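Local coordinates for TetR-like transcriptional regulator (Rhodococcus, PDB 3F1B), which probably binds regulatory DNA as a TetR-family transcription factor, through a predicted helix-turn-helix motif, and forms an all-helical two-chain assembly, at residues A[97-102]-A[167-172]; A[159-164]-A[184-189]. All coordinates share one frame; numbering follows the deposited sequence.

Interaction 1: residues A[97-102]-A[167-172]; sequences GFLGFV and AVADRV
L99 reaches across to A169 and V172 where helix 87-104 runs beside helix 153-173. Its CB and CG come within 4.2 Å of no atom of 167-172. At the tip the two methyls part. CD2 lies over the backbone of A169, 3.8 Å from its CA, and touches CG2 of V172 at 3.9 Å. The L99 and V172 side chains cross at about a right angle. CD1 of L99 turns to neither of these residues. L99 also touches V179 of helix 179-196. The methyl of A169 points at the first helix and meets the ring of F98 obliquely, with CZ the nearest ring atom. F98 has CG anti to the backbone N (chi1 166°), which carries the ring along the side of its helix to this methyl. V102 closes the contact one turn further on. Its CG1 packs against V172 CG1 at 3.9 Å, and its CG2 faces A169 CB at 4.1 Å. Outside the two segments the F98 ring also meets F73, and W109 edge-to-face. The segment axes approach to 9.1 Å and cross at -38°. The backbones come nearest at L99 CA and A169 CA, 6.0 Å apart, where A169 has just a methyl side chain. This is buried apolar helix packing in the all-helical C-terminal domain of a TetR-family regulator.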
ATOM      1  N   GLY A  97       2.740   4.209 -19.279  1.00 46.52           N
ATOM      2  CA  GLY A  97       2.068   5.449 -18.880  1.00 45.90           C
ATOM      3  C   GLY A  97       2.035   5.664 -17.358  1.00 46.84           C
ATOM      4  O   GLY A  97       2.475   6.713 -16.858  1.00 47.41           O
ATOM      5  N   PHE A  98       1.548   4.653 -16.629  1.00 45.48           N
ATOM      6  CA  PHE A  98       1.613   4.601 -15.162  1.00 44.97           C
ATOM      7  C   PHE A  98       2.996   4.916 -14.633  1.00 44.38           C
ATOM      8  O   PHE A  98       3.146   5.775 -13.741  1.00 44.25           O
ATOM      9  CB  PHE A  98       1.191   3.200 -14.689  1.00 44.82           C
ATOM     10  CG  PHE A  98       1.513   2.892 -13.274  1.00 45.36           C
ATOM     11  CD1 PHE A  98       1.228   3.793 -12.258  1.00 46.89           C
ATOM     12  CD2 PHE A  98       2.009   1.653 -12.939  1.00 45.87           C
ATOM     13  CE1 PHE A  98       1.496   3.488 -10.967  1.00 48.25           C
ATOM     14  CE2 PHE A  98       2.271   1.328 -11.645  1.00 43.23           C
ATOM     15  CZ  PHE A  98       2.014   2.227 -10.654  1.00 47.53           C
ATOM     16  N   LEU A  99       3.994   4.187 -15.119  1.00 43.49           N
ATOM     17  CA  LEU A  99       5.325   4.361 -14.589  1.00 44.04           C
ATOM     18  C   LEU A  99       5.990   5.701 -14.968  1.00 44.95           C
ATOM     19  O   LEU A  99       6.741   6.272 -14.150  1.00 45.15           O
ATOM     20  CB  LEU A  99       6.211   3.193 -14.953  1.00 43.48           C
ATOM     21  CG  LEU A  99       5.914   1.908 -14.192  1.00 43.40           C
ATOM     22  CD1 LEU A  99       6.767   0.847 -14.870  1.00 41.99           C
ATOM     23  CD2 LEU A  99       6.201   2.014 -12.646  1.00 37.59           C
ATOM     24  N   GLY A 100       5.710   6.201 -16.176  1.00 45.72           N
ATOM     25  CA  GLY A 100       6.194   7.533 -16.622  1.00 46.48           C
ATOM     26  C   GLY A 100       5.556   8.651 -15.799  1.00 47.26           C
ATOM     27  O   GLY A 100       6.223   9.639 -15.427  1.00 48.16           O
ATOM     28  N   PHE A 101       4.279   8.484 -15.460  1.00 46.88           N
ATOM     29  CA  PHE A 101       3.587   9.458 -14.610  1.00 46.86           C
ATOM     30  C   PHE A 101       4.170   9.550 -13.163  1.00 46.58           C
ATOM     31  O   PHE A 101       4.308  10.628 -12.571  1.00 47.37           O
ATOM     32  CB  PHE A 101       2.119   9.103 -14.537  1.00 46.62           C
ATOM     33  CG  PHE A 101       1.381   9.809 -13.422  1.00 47.90           C
ATOM     34  CD1 PHE A 101       0.835  11.076 -13.627  1.00 47.44           C
ATOM     35  CD2 PHE A 101       1.233   9.213 -12.168  1.00 44.79           C
ATOM     36  CE1 PHE A 101       0.156  11.718 -12.600  1.00 44.25           C
ATOM     37  CE2 PHE A 101       0.542   9.889 -11.135  1.00 44.16           C
ATOM     38  CZ  PHE A 101       0.019  11.131 -11.373  1.00 40.31           C
ATOM     39  N   VAL A 102       4.492   8.408 -12.598  1.00 44.76           N
ATOM     40  CA  VAL A 102       5.002   8.339 -11.253  1.00 43.44           C
ATOM     41  C   VAL A 102       6.385   9.026 -11.255  1.00 43.14           C
ATOM     42  O   VAL A 102       6.729   9.792 -10.364  1.00 42.97           O
ATOM     43  CB  VAL A 102       5.083   6.860 -10.869  1.00 43.13           C
ATOM     44  CG1 VAL A 102       6.168   6.618  -9.853  1.00 42.61           C
ATOM     45  CG2 VAL A 102       3.703   6.360 -10.416  1.00 43.04           C
ATOM     46  N   ALA A 167       4.468  -1.386  -5.772  1.00 39.31           N
ATOM     47  CA  ALA A 167       5.707  -1.283  -5.019  1.00 38.61           C
ATOM     48  C   ALA A 167       6.844  -0.807  -5.912  1.00 38.66           C
ATOM     49  O   ALA A 167       7.755  -0.140  -5.455  1.00 37.49           O
ATOM     50  CB  ALA A 167       6.070  -2.621  -4.374  1.00 38.84           C
ATOM     51  N   VAL A 168       6.786  -1.152  -7.190  1.00 39.70           N
ATOM     52  CA  VAL A 168       7.854  -0.806  -8.136  1.00 40.78           C
ATOM     53  C   VAL A 168       7.750   0.703  -8.491  1.00 41.63           C
ATOM     54  O   VAL A 168       8.751   1.414  -8.475  1.00 41.42           O
ATOM     55  CB  VAL A 168       7.824  -1.742  -9.395  1.00 41.90           C
ATOM     56  CG1 VAL A 168       8.604  -1.143 -10.562  1.00 41.14           C
ATOM     57  CG2 VAL A 168       8.430  -3.127  -9.048  1.00 39.50           C
ATOM     58  N   ALA A 169       6.526   1.150  -8.760  1.00 42.36           N
ATOM     59  CA  ALA A 169       6.199   2.535  -8.893  1.00 43.29           C
ATOM     60  C   ALA A 169       6.871   3.322  -7.778  1.00 44.05           C
ATOM     61  O   ALA A 169       7.543   4.301  -8.072  1.00 44.40           O
ATOM     62  CB  ALA A 169       4.697   2.728  -8.867  1.00 41.84           C
ATOM     63  N   ASP A 170       6.733   2.896  -6.526  1.00 44.79           N
ATOM     64  CA  ASP A 170       7.444   3.555  -5.379  1.00 46.24           C
ATOM     65  C   ASP A 170       8.913   3.790  -5.633  1.00 45.10           C
ATOM     66  O   ASP A 170       9.432   4.847  -5.386  1.00 45.81           O
ATOM     67  CB  ASP A 170       7.398   2.687  -4.117  1.00 46.91           C
ATOM     68  CG  ASP A 170       6.599   3.305  -2.995  1.00 52.92           C
ATOM     69  OD1 ASP A 170       6.056   4.424  -3.187  1.00 56.05           O
ATOM     70  OD2 ASP A 170       6.514   2.660  -1.898  1.00 59.31           O
ATOM     71  N   ARG A 171       9.600   2.768  -6.099  1.00 45.21           N
ATOM     72  CA  ARG A 171      11.004   2.900  -6.406  1.00 44.76           C
ATOM     73  C   ARG A 171      11.251   3.758  -7.667  1.00 43.74           C
ATOM     74  O   ARG A 171      12.223   4.491  -7.706  1.00 43.99           O
ATOM     75  CB  ARG A 171      11.649   1.519  -6.541  1.00 45.13           C
ATOM     76  CG  ARG A 171      11.664   0.737  -5.249  1.00 47.63           C
ATOM     77  CD  ARG A 171      12.686   1.254  -4.263  1.00 50.06           C
ATOM     78  NE  ARG A 171      12.278   0.909  -2.896  1.00 53.72           N
ATOM     79  CZ  ARG A 171      12.943   0.101  -2.055  1.00 54.70           C
ATOM     80  NH1 ARG A 171      14.103  -0.491  -2.387  1.00 52.78           N
ATOM     81  NH2 ARG A 171      12.439  -0.110  -0.847  1.00 55.24           N
ATOM     82  N   VAL A 172      10.407   3.649  -8.685  1.00 41.66           N
ATOM     83  CA  VAL A 172      10.448   4.573  -9.798  1.00 41.02           C
ATOM     84  C   VAL A 172      10.265   6.029  -9.297  1.00 41.32           C
ATOM     85  O   VAL A 172      11.107   6.863  -9.554  1.00 40.85           O
ATOM     86  CB  VAL A 172       9.418   4.195 -10.902  1.00 41.47           C
ATOM     87  CG1 VAL A 172       9.198   5.340 -11.864  1.00 36.56           C
ATOM     88  CG2 VAL A 172       9.865   2.946 -11.624  1.00 38.90           C
TER

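Interaction 2: residues A[159-164]-A[184-189]; sequences IALVGA and DLLESL
An antiparallel helix pair near the C-terminal end of the TetR-type regulatory domain forms this contact. In TetR-family proteins the last two helices commonly build a four-helix dimer interface with those of the partner. Here too the pair borders the second subunit: A160 packs on L185 of that chain, and L185 on its L156. The segment axes run at 170° to each other, 10.2 Å apart at closest approach. Four buried apolar side chains fill the gap. L161 and A164 come from one helix, L186 and L189 from the other. L189 extends toward helix 153-173 with CG anti to its own N (chi1 177°), and its two methyls divide between the two partners. CD1 touches A164 CB at 3.6 Å. CD2 lies alongside L161, 3.9 Å from both its CA and its CD2. CD1 of L186 touches the same A164 methyl at 3.8 Å, beside L189 CD1. Helix 87-104 covers this pair of helices, with L95 on L186 and L91 on L161. The CD2 methyl of L161 meets L186 CB at 4.1 Å and lies 3.4 Å from the L186 carbonyl O.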
ATOM      1  N   ILE A 159      -3.963  -9.341  -9.409  1.00 34.63           N
ATOM      2  CA  ILE A 159      -3.761  -8.709  -8.117  1.00 32.96           C
ATOM      3  C   ILE A 159      -2.279  -8.683  -7.833  1.00 33.83           C
ATOM      4  O   ILE A 159      -1.759  -7.666  -7.380  1.00 33.04           O
ATOM      5  CB  ILE A 159      -4.462  -9.528  -7.004  1.00 33.23           C
ATOM      6  CG1 ILE A 159      -5.998  -9.459  -7.164  1.00 31.69           C
ATOM      7  CG2 ILE A 159      -4.058  -9.029  -5.616  1.00 28.92           C
ATOM      8  CD1 ILE A 159      -6.801 -10.770  -6.647  1.00 31.30           C
ATOM      9  N   ALA A 160      -1.594  -9.814  -8.052  1.00 34.05           N
ATOM     10  CA  ALA A 160      -0.148  -9.853  -7.847  1.00 34.25           C
ATOM     11  C   ALA A 160       0.601  -8.817  -8.723  1.00 36.24           C
ATOM     12  O   ALA A 160       1.527  -8.169  -8.222  1.00 36.26           O
ATOM     13  CB  ALA A 160       0.360 -11.206  -8.149  1.00 33.09           C
ATOM     14  N   LEU A 161       0.241  -8.702 -10.016  1.00 37.56           N
ATOM     15  CA  LEU A 161       0.833  -7.712 -10.949  1.00 40.08           C
ATOM     16  C   LEU A 161       0.581  -6.255 -10.501  1.00 41.75           C
ATOM     17  O   LEU A 161       1.437  -5.364 -10.651  1.00 43.41           O
ATOM     18  CB  LEU A 161       0.210  -7.893 -12.338  1.00 40.44           C
ATOM     19  CG  LEU A 161       0.936  -7.549 -13.680  1.00 46.31           C
ATOM     20  CD1 LEU A 161       0.053  -6.879 -14.726  1.00 45.48           C
ATOM     21  CD2 LEU A 161       2.337  -6.789 -13.601  1.00 44.73           C
ATOM     22  N   VAL A 162      -0.594  -5.978  -9.942  1.00 41.50           N
ATOM     23  CA  VAL A 162      -0.892  -4.605  -9.510  1.00 41.75           C
ATOM     24  C   VAL A 162      -0.132  -4.256  -8.234  1.00 41.90           C
ATOM     25  O   VAL A 162       0.406  -3.129  -8.084  1.00 42.71           O
ATOM     26  CB  VAL A 162      -2.412  -4.384  -9.311  1.00 42.13           C
ATOM     27  CG1 VAL A 162      -2.710  -3.043  -8.567  1.00 42.58           C
ATOM     28  CG2 VAL A 162      -3.106  -4.396 -10.702  1.00 42.59           C
ATOM     29  N   GLY A 163      -0.092  -5.225  -7.322  1.00 39.81           N
ATOM     30  CA  GLY A 163       0.674  -5.078  -6.128  1.00 39.13           C
ATOM     31  C   GLY A 163       2.127  -4.883  -6.465  1.00 38.56           C
ATOM     32  O   GLY A 163       2.781  -4.067  -5.859  1.00 38.82           O
ATOM     33  N   ALA A 164       2.639  -5.656  -7.419  1.00 38.79           N
ATOM     34  CA  ALA A 164       4.035  -5.516  -7.846  1.00 39.24           C
ATOM     35  C   ALA A 164       4.304  -4.127  -8.479  1.00 38.93           C
ATOM     36  O   ALA A 164       5.282  -3.502  -8.169  1.00 39.19           O
ATOM     37  CB  ALA A 164       4.421  -6.665  -8.813  1.00 37.81           C
ATOM     38  N   ASP A 184       9.763  -3.361 -17.908  1.00 42.75           N
ATOM     39  CA  ASP A 184      10.272  -4.652 -18.368  1.00 43.28           C
ATOM     40  C   ASP A 184       9.973  -5.794 -17.404  1.00 43.43           C
ATOM     41  O   ASP A 184       9.466  -6.843 -17.811  1.00 41.15           O
ATOM     42  CB  ASP A 184      11.780  -4.551 -18.594  1.00 42.55           C
ATOM     43  CG  ASP A 184      12.120  -4.088 -20.000  1.00 45.32           C
ATOM     44  OD1 ASP A 184      11.187  -3.995 -20.831  1.00 46.48           O
ATOM     45  OD2 ASP A 184      13.323  -3.828 -20.299  1.00 49.50           O
ATOM     46  N   LEU A 185      10.295  -5.557 -16.126  1.00 44.42           N
ATOM     47  CA  LEU A 185      10.087  -6.541 -15.091  1.00 46.13           C
ATOM     48  C   LEU A 185       8.610  -6.870 -14.926  1.00 46.94           C
ATOM     49  O   LEU A 185       8.230  -8.036 -14.757  1.00 47.49           O
ATOM     50  CB  LEU A 185      10.618  -6.013 -13.762  1.00 47.29           C
ATOM     51  CG  LEU A 185      10.248  -6.949 -12.603  1.00 48.41           C
ATOM     52  CD1 LEU A 185      10.768  -8.360 -12.906  1.00 48.36           C
ATOM     53  CD2 LEU A 185      10.786  -6.440 -11.283  1.00 49.91           C
ATOM     54  N   LEU A 186       7.780  -5.843 -14.966  1.00 47.02           N
ATOM     55  CA  LEU A 186       6.358  -6.040 -14.815  1.00 48.29           C
ATOM     56  C   LEU A 186       5.731  -6.739 -16.014  1.00 49.43           C
ATOM     57  O   LEU A 186       4.760  -7.478 -15.843  1.00 49.51           O
ATOM     58  CB  LEU A 186       5.691  -4.691 -14.578  1.00 47.29           C
ATOM     59  CG  LEU A 186       5.456  -4.183 -13.131  1.00 48.56           C
ATOM     60  CD1 LEU A 186       5.920  -5.055 -11.938  1.00 44.51           C
ATOM     61  CD2 LEU A 186       5.833  -2.701 -12.964  1.00 48.85           C
ATOM     62  N   GLU A 187       6.252  -6.510 -17.222  1.00 50.27           N
ATOM     63  CA  GLU A 187       5.673  -7.189 -18.368  1.00 52.88           C
ATOM     64  C   GLU A 187       5.912  -8.686 -18.238  1.00 53.87           C
ATOM     65  O   GLU A 187       5.022  -9.489 -18.534  1.00 53.97           O
ATOM     66  CB  GLU A 187       6.257  -6.729 -19.711  1.00 52.36           C
ATOM     67  CG  GLU A 187       5.898  -5.328 -20.134  1.00 54.60           C
ATOM     68  CD  GLU A 187       6.713  -4.882 -21.334  1.00 57.11           C
ATOM     69  OE1 GLU A 187       7.368  -3.795 -21.259  1.00 58.59           O
ATOM     70  OE2 GLU A 187       6.707  -5.636 -22.348  1.00 56.88           O
ATOM     71  N   SER A 188       7.115  -9.076 -17.829  1.00 54.77           N
ATOM     72  CA  SER A 188       7.402 -10.515 -17.835  1.00 56.61           C
ATOM     73  C   SER A 188       6.859 -11.248 -16.588  1.00 57.05           C
ATOM     74  O   SER A 188       6.478 -12.403 -16.653  1.00 57.04           O
ATOM     75  CB  SER A 188       8.886 -10.785 -18.067  1.00 56.37           C
ATOM     76  OG  SER A 188       9.643 -10.391 -16.942  1.00 57.49           O
ATOM     77  N   LEU A 189       6.812 -10.566 -15.460  1.00 57.84           N
ATOM     78  CA  LEU A 189       6.072 -11.084 -14.329  1.00 59.44           C
ATOM     79  C   LEU A 189       4.651 -11.455 -14.767  1.00 60.39           C
ATOM     80  O   LEU A 189       4.105 -12.459 -14.337  1.00 61.03           O
ATOM     81  CB  LEU A 189       6.036 -10.013 -13.263  1.00 59.21           C
ATOM     82  CG  LEU A 189       5.293 -10.180 -11.952  1.00 60.48           C
ATOM     83  CD1 LEU A 189       5.816  -9.105 -11.030  1.00 61.70           C
ATOM     84  CD2 LEU A 189       3.764 -10.091 -12.082  1.00 61.44           C
TER

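In the fold
Interactions 1 and 2 share helix 153-173, and their centres are 12 Å apart. Interaction 1 joins this helix to helix 87-104, and interaction 2 joins it to helix 179-196. The two contacts meet directly at L186, whose CD2 lies 4.0 Å from V168 CG1 and 4.1 Å from L99 CD1. One apolar core therefore runs through all three helices. A182 of helix 179-196 adds to it, touching L99, V168 and V172. Both contacts also border the second subunit. Beside interaction 1, R171 forms a salt bridge with D131 of that chain. Both interactions belong to the TetR-type C-terminal domain, and the predicted helix-turn-helix, 36-55, is a separate part of the chain.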